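Long-range contact in galactose mutarotase related enzyme (Lactobacillus casei, PDB 3Q1N), which probably binds carbohydrates and may interconvert sugar anomers, as aldose 1-epimerases (mutarotases) do: residues His225-Pro237 / Gly282-His294. Numbering follows the deposited sequence.
Sequences HDHSITLDISDFP and GANKQLALKVELH. With EDO (1,2-ethanediol), chain P; EDO (1,2-ethanediol), chain R.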
ATOM      1  N   HIS A 225      -3.308  13.494 -19.915  1.00 22.73           N
ATOM      2  CA  HIS A 225      -1.959  13.446 -19.364  1.00 22.60           C
ATOM      3  C   HIS A 225      -1.160  12.292 -19.884  1.00 23.80           C
ATOM      4  O   HIS A 225      -1.646  11.160 -19.925  1.00 24.14           O
ATOM      5  CB  HIS A 225      -2.018  13.401 -17.839  1.00 21.73           C
ATOM      6  CG  HIS A 225      -2.559  14.656 -17.278  1.00 21.89           C
ATOM      7  ND1 HIS A 225      -1.754  15.740 -17.020  1.00 23.53           N
ATOM      8  CD2 HIS A 225      -3.830  15.063 -17.065  1.00 21.79           C
ATOM      9  CE1 HIS A 225      -2.508  16.761 -16.662  1.00 23.80           C
ATOM     10  NE2 HIS A 225      -3.774  16.375 -16.678  1.00 22.23           N
ATOM     11  N   ASP A 226       0.088  12.593 -20.213  1.00 25.01           N
ATOM     12  CA  ASP A 226       0.973  11.653 -20.906  1.00 26.73           C
ATOM     13  C   ASP A 226       1.292  10.446 -20.085  1.00 25.92           C
ATOM     14  O   ASP A 226       1.314   9.310 -20.615  1.00 27.17           O
ATOM     15  CB  ASP A 226       2.309  12.331 -21.285  1.00 27.60           C
ATOM     16  CG  ASP A 226       2.209  13.201 -22.527  1.00 30.08           C
ATOM     17  OD1 ASP A 226       1.123  13.271 -23.150  1.00 35.25           O
ATOM     18  OD2 ASP A 226       3.217  13.856 -22.866  1.00 33.08           O
ATOM     19  N   HIS A 227       1.604  10.649 -18.807  1.00 24.66           N
ATOM     20  CA  HIS A 227       2.077   9.563 -17.998  1.00 23.86           C
ATOM     21  C   HIS A 227       0.874   8.911 -17.274  1.00 23.80           C
ATOM     22  O   HIS A 227      -0.115   9.564 -16.859  1.00 24.66           O
ATOM     23  CB  HIS A 227       3.167  10.026 -17.005  1.00 23.08           C
ATOM     24  CG  HIS A 227       4.447  10.432 -17.678  1.00 24.91           C
ATOM     25  ND1 HIS A 227       5.291   9.514 -18.271  1.00 23.33           N
ATOM     26  CD2 HIS A 227       5.005  11.651 -17.889  1.00 23.79           C
ATOM     27  CE1 HIS A 227       6.311  10.154 -18.816  1.00 25.66           C
ATOM     28  NE2 HIS A 227       6.162  11.451 -18.597  1.00 25.76           N
ATOM     29  N   SER A 228       0.905   7.611 -17.237  1.00 21.69           N
ATOM     30  CA  SER A 228      -0.014   6.837 -16.428  1.00 20.49           C
ATOM     31  C   SER A 228       0.828   5.735 -15.834  1.00 19.32           C
ATOM     32  O   SER A 228       1.991   5.551 -16.217  1.00 18.34           O
ATOM     33  CB  SER A 228      -1.121   6.246 -17.284  1.00 21.24           C
ATOM     34  OG  SER A 228      -0.630   5.417 -18.318  1.00 22.10           O
ATOM     35  N   ILE A 229       0.257   5.043 -14.848  1.00 17.43           N
ATOM     36  CA  ILE A 229       0.851   3.833 -14.281  1.00 16.45           C
ATOM     37  C   ILE A 229      -0.185   2.735 -14.212  1.00 16.30           C
ATOM     38  O   ILE A 229      -1.372   3.015 -14.177  1.00 15.66           O
ATOM     39  CB  ILE A 229       1.392   4.051 -12.862  1.00 17.23           C
ATOM     40  CG1 ILE A 229       0.272   4.457 -11.874  1.00 17.60           C
ATOM     41  CG2 ILE A 229       2.507   5.117 -12.925  1.00 16.62           C
ATOM     42  CD1 ILE A 229      -0.229   3.364 -10.974  1.00 19.22           C
ATOM     43  N   THR A 230       0.306   1.505 -14.255  1.00 16.18           N
ATOM     44  CA  THR A 230      -0.519   0.320 -14.083  1.00 16.76           C
ATOM     45  C   THR A 230       0.117  -0.544 -12.988  1.00 17.07           C
ATOM     46  O   THR A 230       1.329  -0.827 -13.029  1.00 16.79           O
ATOM     47  CB  THR A 230      -0.631  -0.480 -15.377  1.00 17.40           C
ATOM     48  OG1 THR A 230      -1.272   0.338 -16.357  1.00 16.51           O
ATOM     49  CG2 THR A 230      -1.462  -1.794 -15.168  1.00 17.80           C
ATOM     50  N   LEU A 231      -0.690  -0.935 -12.017  1.00 16.00           N
ATOM     51  CA  LEU A 231      -0.287  -1.840 -10.940  1.00 15.98           C
ATOM     52  C   LEU A 231      -0.669  -3.267 -11.284  1.00 15.82           C
ATOM     53  O   LEU A 231      -1.807  -3.549 -11.645  1.00 15.08           O
ATOM     54  CB  LEU A 231      -0.913  -1.441  -9.608  1.00 15.97           C
ATOM     55  CG  LEU A 231      -0.563  -0.074  -9.035  1.00 17.53           C
ATOM     56  CD1 LEU A 231      -1.155   0.135  -7.638  1.00 17.85           C
ATOM     57  CD2 LEU A 231       0.945   0.223  -8.989  1.00 18.25           C
ATOM     58  N   ASP A 232       0.319  -4.158 -11.291  1.00 15.83           N
ATOM     59  CA  ASP A 232       0.099  -5.585 -11.486  1.00 17.03           C
ATOM     60  C   ASP A 232       0.021  -6.180 -10.078  1.00 16.57           C
ATOM     61  O   ASP A 232       1.006  -6.228  -9.376  1.00 16.94           O
ATOM     62  CB  ASP A 232       1.252  -6.213 -12.284  1.00 17.44           C
ATOM     63  CG  ASP A 232       1.407  -5.592 -13.692  1.00 21.12           C
ATOM     64  OD1 ASP A 232       0.566  -4.774 -14.115  1.00 23.84           O
ATOM     65  OD2 ASP A 232       2.400  -5.894 -14.356  1.00 26.26           O
ATOM     66  N   ILE A 233      -1.166  -6.590  -9.666  1.00 17.37           N
ATOM     67  CA  ILE A 233      -1.435  -6.869  -8.222  1.00 17.16           C
ATOM     68  C   ILE A 233      -2.294  -8.122  -7.994  1.00 17.54           C
ATOM     69  O   ILE A 233      -3.039  -8.209  -7.023  1.00 16.67           O
ATOM     70  CB  ILE A 233      -2.034  -5.589  -7.540  1.00 17.77           C
ATOM     71  CG1 ILE A 233      -3.065  -4.926  -8.431  1.00 19.62           C
ATOM     72  CG2 ILE A 233      -0.919  -4.593  -7.251  1.00 19.00           C
ATOM     73  CD1 ILE A 233      -4.283  -5.705  -8.664  1.00 19.27           C
ATOM     74  N   SER A 234      -2.149  -9.146  -8.827  1.00 18.06           N
ATOM     75  CA  SER A 234      -2.936 -10.384  -8.649  0.50 18.19           C
ATOM     76  C   SER A 234      -2.736 -10.965  -7.255  1.00 18.53           C
ATOM     77  O   SER A 234      -3.657 -11.552  -6.683  1.00 18.77           O
ATOM     78  CB  SER A 234      -2.569 -11.453  -9.684  0.50 18.31           C
ATOM     79  OG  SER A 234      -2.943 -11.085 -11.004  0.50 18.52           O
ATOM     80  N   ASP A 235      -1.519 -10.846  -6.720  1.00 17.42           N
ATOM     81  CA  ASP A 235      -1.199 -11.409  -5.405  1.00 17.60           C
ATOM     82  C   ASP A 235      -1.866 -10.702  -4.224  1.00 17.59           C
ATOM     83  O   ASP A 235      -1.897 -11.250  -3.109  1.00 18.27           O
ATOM     84  CB  ASP A 235       0.324 -11.377  -5.148  1.00 17.14           C
ATOM     85  CG  ASP A 235       1.115 -12.381  -5.973  1.00 19.64           C
ATOM     86  OD1 ASP A 235       0.531 -13.190  -6.727  1.00 20.32           O
ATOM     87  OD2 ASP A 235       2.368 -12.348  -5.911  1.00 20.43           O
ATOM     88  N   PHE A 236      -2.321  -9.467  -4.417  1.00 16.86           N
ATOM     89  CA  PHE A 236      -2.857  -8.638  -3.339  1.00 16.19           C
ATOM     90  C   PHE A 236      -4.382  -8.674  -3.444  1.00 16.96           C
ATOM     91  O   PHE A 236      -4.924  -8.285  -4.470  1.00 17.38           O
ATOM     92  CB  PHE A 236      -2.317  -7.202  -3.440  1.00 15.75           C
ATOM     93  CG  PHE A 236      -0.892  -7.056  -2.993  1.00 16.26           C
ATOM     94  CD1 PHE A 236       0.165  -7.384  -3.831  1.00 16.26           C
ATOM     95  CD2 PHE A 236      -0.602  -6.659  -1.711  1.00 15.48           C
ATOM     96  CE1 PHE A 236       1.465  -7.281  -3.395  1.00 16.53           C
ATOM     97  CE2 PHE A 236       0.668  -6.550  -1.266  1.00 16.72           C
ATOM     98  CZ  PHE A 236       1.745  -6.903  -2.122  1.00 18.06           C
ATOM     99  N   PRO A 237      -5.077  -9.163  -2.411  1.00 14.99           N
ATOM    100  CA  PRO A 237      -6.528  -9.315  -2.525  1.00 15.85           C
ATOM    101  C   PRO A 237      -7.280  -8.014  -2.621  1.00 15.67           C
ATOM    102  O   PRO A 237      -8.341  -7.970  -3.240  1.00 16.94           O
ATOM    103  CB  PRO A 237      -6.920 -10.105  -1.272  1.00 16.35           C
ATOM    104  CG  PRO A 237      -5.807  -9.898  -0.314  1.00 16.34           C
ATOM    105  CD  PRO A 237      -4.541  -9.734  -1.164  1.00 15.73           C
ATOM    106  N   GLY A 282       7.998 -20.819  11.347  1.00 14.18           N
ATOM    107  CA  GLY A 282       8.966 -20.936  10.283  1.00 14.52           C
ATOM    108  C   GLY A 282       8.446 -20.798   8.867  1.00 14.93           C
ATOM    109  O   GLY A 282       9.243 -20.857   7.918  1.00 16.30           O
ATOM    110  N   ALA A 283       7.132 -20.621   8.686  1.00 14.17           N
ATOM    111  CA  ALA A 283       6.584 -20.486   7.344  1.00 13.88           C
ATOM    112  C   ALA A 283       6.780 -19.063   6.817  1.00 14.05           C
ATOM    113  O   ALA A 283       7.038 -18.130   7.549  1.00 14.48           O
ATOM    114  CB  ALA A 283       5.090 -20.863   7.305  1.00 14.01           C
ATOM    115  N   ASN A 284       6.674 -18.937   5.498  1.00 14.19           N
ATOM    116  CA  ASN A 284       6.766 -17.631   4.856  1.00 14.32           C
ATOM    117  C   ASN A 284       5.622 -17.419   3.878  1.00 14.31           C
ATOM    118  O   ASN A 284       5.019 -18.377   3.354  1.00 13.82           O
ATOM    119  CB  ASN A 284       8.125 -17.413   4.189  1.00 14.81           C
ATOM    120  CG  ASN A 284       8.278 -18.212   2.904  1.00 18.20           C
ATOM    121  OD1 ASN A 284       7.811 -17.798   1.835  1.00 17.97           O
ATOM    122  ND2 ASN A 284       8.905 -19.427   3.012  1.00 20.01           N
ATOM    123  N   LYS A 285       5.327 -16.154   3.633  1.00 13.97           N
ATOM    124  CA  LYS A 285       4.414 -15.760   2.543  1.00 13.77           C
ATOM    125  C   LYS A 285       5.184 -14.865   1.613  1.00 14.40           C
ATOM    126  O   LYS A 285       5.791 -13.902   2.066  1.00 13.87           O
ATOM    127  CB  LYS A 285       3.238 -14.945   3.089  1.00 14.48           C
ATOM    128  CG  LYS A 285       2.186 -14.561   2.048  1.00 17.98           C
ATOM    129  CD  LYS A 285       1.462 -15.779   1.534  1.00 22.92           C
ATOM    130  CE  LYS A 285       0.644 -15.487   0.289  1.00 26.32           C
ATOM    131  NZ  LYS A 285      -0.211 -16.719   0.082  1.00 27.95           N
ATOM    132  N   GLN A 286       5.040 -15.116   0.312  1.00 14.77           N
ATOM    133  CA  GLN A 286       5.659 -14.258  -0.686  1.00 16.38           C
ATOM    134  C   GLN A 286       4.577 -13.573  -1.527  1.00 16.12           C
ATOM    135  O   GLN A 286       3.592 -14.236  -1.928  1.00 17.45           O
ATOM    136  CB  GLN A 286       6.611 -15.060  -1.571  1.00 16.94           C
ATOM    137  CG  GLN A 286       7.817 -15.551  -0.779  1.00 20.14           C
ATOM    138  CD  GLN A 286       8.779 -16.397  -1.556  1.00 23.22           C
ATOM    139  OE1 GLN A 286       9.154 -16.064  -2.702  1.00 25.65           O
ATOM    140  NE2 GLN A 286       9.232 -17.475  -0.938  1.00 23.34           N
ATOM    141  N   LEU A 287       4.776 -12.287  -1.801  1.00 16.20           N
ATOM    142  CA  LEU A 287       3.866 -11.470  -2.599  0.50 16.54           C
ATOM    143  C   LEU A 287       4.700 -10.675  -3.594  1.00 16.37           C
ATOM    144  O   LEU A 287       5.781 -10.207  -3.229  1.00 16.83           O
ATOM    145  CB  LEU A 287       3.104 -10.503  -1.700  0.50 16.99           C
ATOM    146  CG  LEU A 287       2.230 -11.102  -0.589  0.50 17.78           C
ATOM    147  CD1 LEU A 287       1.754 -10.030   0.375  0.50 19.45           C
ATOM    148  CD2 LEU A 287       1.034 -11.833  -1.208  0.50 18.20           C
ATOM    149  N   ALA A 288       4.212 -10.529  -4.818  1.00 15.69           N
ATOM    150  CA  ALA A 288       4.903  -9.713  -5.812  1.00 16.68           C
ATOM    151  C   ALA A 288       3.959  -8.677  -6.370  1.00 16.14           C
ATOM    152  O   ALA A 288       2.750  -8.879  -6.392  1.00 16.39           O
ATOM    153  CB  ALA A 288       5.453 -10.567  -6.924  1.00 16.66           C
ATOM    154  N   LEU A 289       4.510  -7.546  -6.796  1.00 16.20           N
ATOM    155  CA  LEU A 289       3.767  -6.581  -7.620  1.00 16.63           C
ATOM    156  C   LEU A 289       4.695  -5.934  -8.646  1.00 16.66           C
ATOM    157  O   LEU A 289       5.925  -6.030  -8.537  1.00 16.84           O
ATOM    158  CB  LEU A 289       3.087  -5.501  -6.769  1.00 17.29           C
ATOM    159  CG  LEU A 289       3.889  -4.557  -5.868  1.00 18.37           C
ATOM    160  CD1 LEU A 289       4.400  -3.335  -6.619  1.00 19.99           C
ATOM    161  CD2 LEU A 289       3.055  -4.131  -4.637  1.00 18.31           C
ATOM    162  N   LYS A 290       4.093  -5.274  -9.639  1.00 16.53           N
ATOM    163  CA  LYS A 290       4.831  -4.408 -10.538  1.00 17.20           C
ATOM    164  C   LYS A 290       4.107  -3.078 -10.655  1.00 16.65           C
ATOM    165  O   LYS A 290       2.871  -3.028 -10.634  1.00 17.17           O
ATOM    166  CB  LYS A 290       4.977  -5.008 -11.937  1.00 18.34           C
ATOM    167  CG  LYS A 290       5.611  -6.414 -11.989  1.00 22.81           C
ATOM    168  CD  LYS A 290       5.808  -6.911 -13.456  1.00 27.41           C
ATOM    169  CE  LYS A 290       6.463  -8.303 -13.444  1.00 31.13           C
ATOM    170  NZ  LYS A 290       6.683  -8.817 -14.845  1.00 35.39           N
ATOM    171  N   VAL A 291       4.893  -2.016 -10.750  1.00 16.31           N
ATOM    172  CA  VAL A 291       4.374  -0.683 -11.085  1.00 16.10           C
ATOM    173  C   VAL A 291       4.846  -0.461 -12.529  1.00 16.46           C
ATOM    174  O   VAL A 291       6.031  -0.261 -12.763  1.00 16.57           O
ATOM    175  CB  VAL A 291       4.920   0.392 -10.145  1.00 16.49           C
ATOM    176  CG1 VAL A 291       4.218   1.747 -10.426  1.00 15.31           C
ATOM    177  CG2 VAL A 291       4.736  -0.025  -8.655  1.00 16.47           C
ATOM    178  N   GLU A 292       3.958  -0.599 -13.492  1.00 16.07           N
ATOM    179  CA  GLU A 292       4.303  -0.311 -14.883  1.00 16.63           C
ATOM    180  C   GLU A 292       4.308   1.197 -15.082  1.00 16.85           C
ATOM    181  O   GLU A 292       3.356   1.891 -14.685  1.00 17.57           O
ATOM    182  CB  GLU A 292       3.335  -0.927 -15.863  1.00 17.80           C
ATOM    183  CG  GLU A 292       3.018  -2.412 -15.635  1.00 19.47           C
ATOM    184  CD  GLU A 292       2.053  -2.977 -16.673  1.00 23.42           C
ATOM    185  OE1 GLU A 292       1.761  -2.322 -17.701  1.00 23.68           O
ATOM    186  OE2 GLU A 292       1.577  -4.103 -16.455  1.00 26.51           O
ATOM    187  N   LEU A 293       5.402   1.706 -15.651  1.00 16.90           N
ATOM    188  CA  LEU A 293       5.644   3.142 -15.740  1.00 17.09           C
ATOM    189  C   LEU A 293       5.452   3.580 -17.196  1.00 18.85           C
ATOM    190  O   LEU A 293       6.298   3.281 -18.034  1.00 19.10           O
ATOM    191  CB  LEU A 293       7.048   3.433 -15.240  1.00 16.80           C
ATOM    192  CG  LEU A 293       7.268   3.117 -13.759  1.00 15.20           C
ATOM    193  CD1 LEU A 293       8.722   3.467 -13.399  1.00 17.08           C
ATOM    194  CD2 LEU A 293       6.210   3.891 -12.847  1.00 14.49           C
ATOM    195  N   HIS A 294       4.314   4.228 -17.478  1.00 19.71           N
ATOM    196  CA  HIS A 294       3.904   4.639 -18.823  0.50 20.79           C
ATOM    197  C   HIS A 294       4.007   6.141 -18.915  1.00 21.97           C
ATOM    198  O   HIS A 294       4.705   6.843 -18.183  1.00 21.87           O
ATOM    199  CB  HIS A 294       2.419   4.357 -19.134  0.50 20.57           C
ATOM    200  CG  HIS A 294       1.940   2.975 -18.843  0.50 20.15           C
ATOM    201  ND1 HIS A 294       0.861   2.732 -18.013  0.50 21.75           N
ATOM    202  CD2 HIS A 294       2.313   1.776 -19.340  0.50 19.68           C
ATOM    203  CE1 HIS A 294       0.623   1.436 -17.981  0.50 19.92           C
ATOM    204  NE2 HIS A 294       1.484   0.832 -18.780  0.50 20.94           N
ATOM    205  OXT HIS A 294       3.281   6.711 -19.726  1.00 25.30           O
TER
HETATM  206  C1  EDO P 308      -2.136  14.189 -24.824  1.00 40.88           C
HETATM  207  O1  EDO P 308      -2.772  13.019 -25.374  1.00 41.01           O
HETATM  208  C2  EDO P 308      -2.076  14.040 -23.316  1.00 41.06           C
HETATM  209  O2  EDO P 308      -1.760  12.681 -22.948  1.00 40.30           O
HETATM  210  C1  EDO R 310       5.791 -15.175  -5.342  1.00 52.94           C
HETATM  211  O1  EDO R 310       6.526 -13.941  -5.330  1.00 53.05           O
HETATM  212  C2  EDO R 310       4.300 -14.875  -5.502  1.00 52.39           C
HETATM  213  O2  EDO R 310       4.078 -14.089  -6.686  1.00 51.46           O
HETATM  214  O   HOH W   1       3.916   8.686 -21.292  1.00 36.54           O
HETATM  215  O   HOH W   2       0.757  -9.584  -7.986  1.00 23.82           O
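Strands 229-232 and 284-293 run antiparallel, their axes 4.6 Å apart at 164°. Thr230 with Glu292 and Asp232 with Lys290 form the hydrogen-bonded pairs; Glu292 N to Thr230 O is the shortest of their four bonds at 2.7 Å. Past Asp232 the chain parts from strand 284-293 in a type I turn, Ile233 to Phe236, and Asp235 takes over as acceptor: its OD2 receives Ala288 N at 2.8 Å through the anti lone pair, while a water bridges Asp235 N and Ala288 O. A short acidic side chain thus replaces the missing backbone partner.

Branched aliphatic residues suit the buried face. Leu231 and Val291 lie side by side, CD2 of the leucine meeting both valine methyls, and Ile229 CG2 touches Leu293 CD2 at 3.9 Å. Further along, the ring of Phe236, the last residue of the turn, packs against two leucines, with CE1 3.7 Å from Leu289 CD2 and CZ against Leu287 CB. This is the central seam of a large antiparallel sheet in the β-sandwich characteristic of galactose mutarotases: strand 121-130 flanks 284-293, strand 217-221 flanks 229-232, and Leu231 packs on Val254 of another sheet.

The other face is polar. Glu292, extended beyond CG (chi2 -179°), is long enough to bring OE2 before both oxygens of Asp232, 2.6 Å from OD1; Lys217 forms a salt bridge with Glu292 OE2 and probably eases the crowding of charge. At the chain end, histidine suits position 227 because both ring nitrogens serve: ND1 donates to His294 O at 2.7 Å, nearly straight (172°) and in the plane of the His227 ring, while Asp29 binds NE2. Tyr33 also binds that terminal oxygen, and Ser228 OG pairs with His294 ND1.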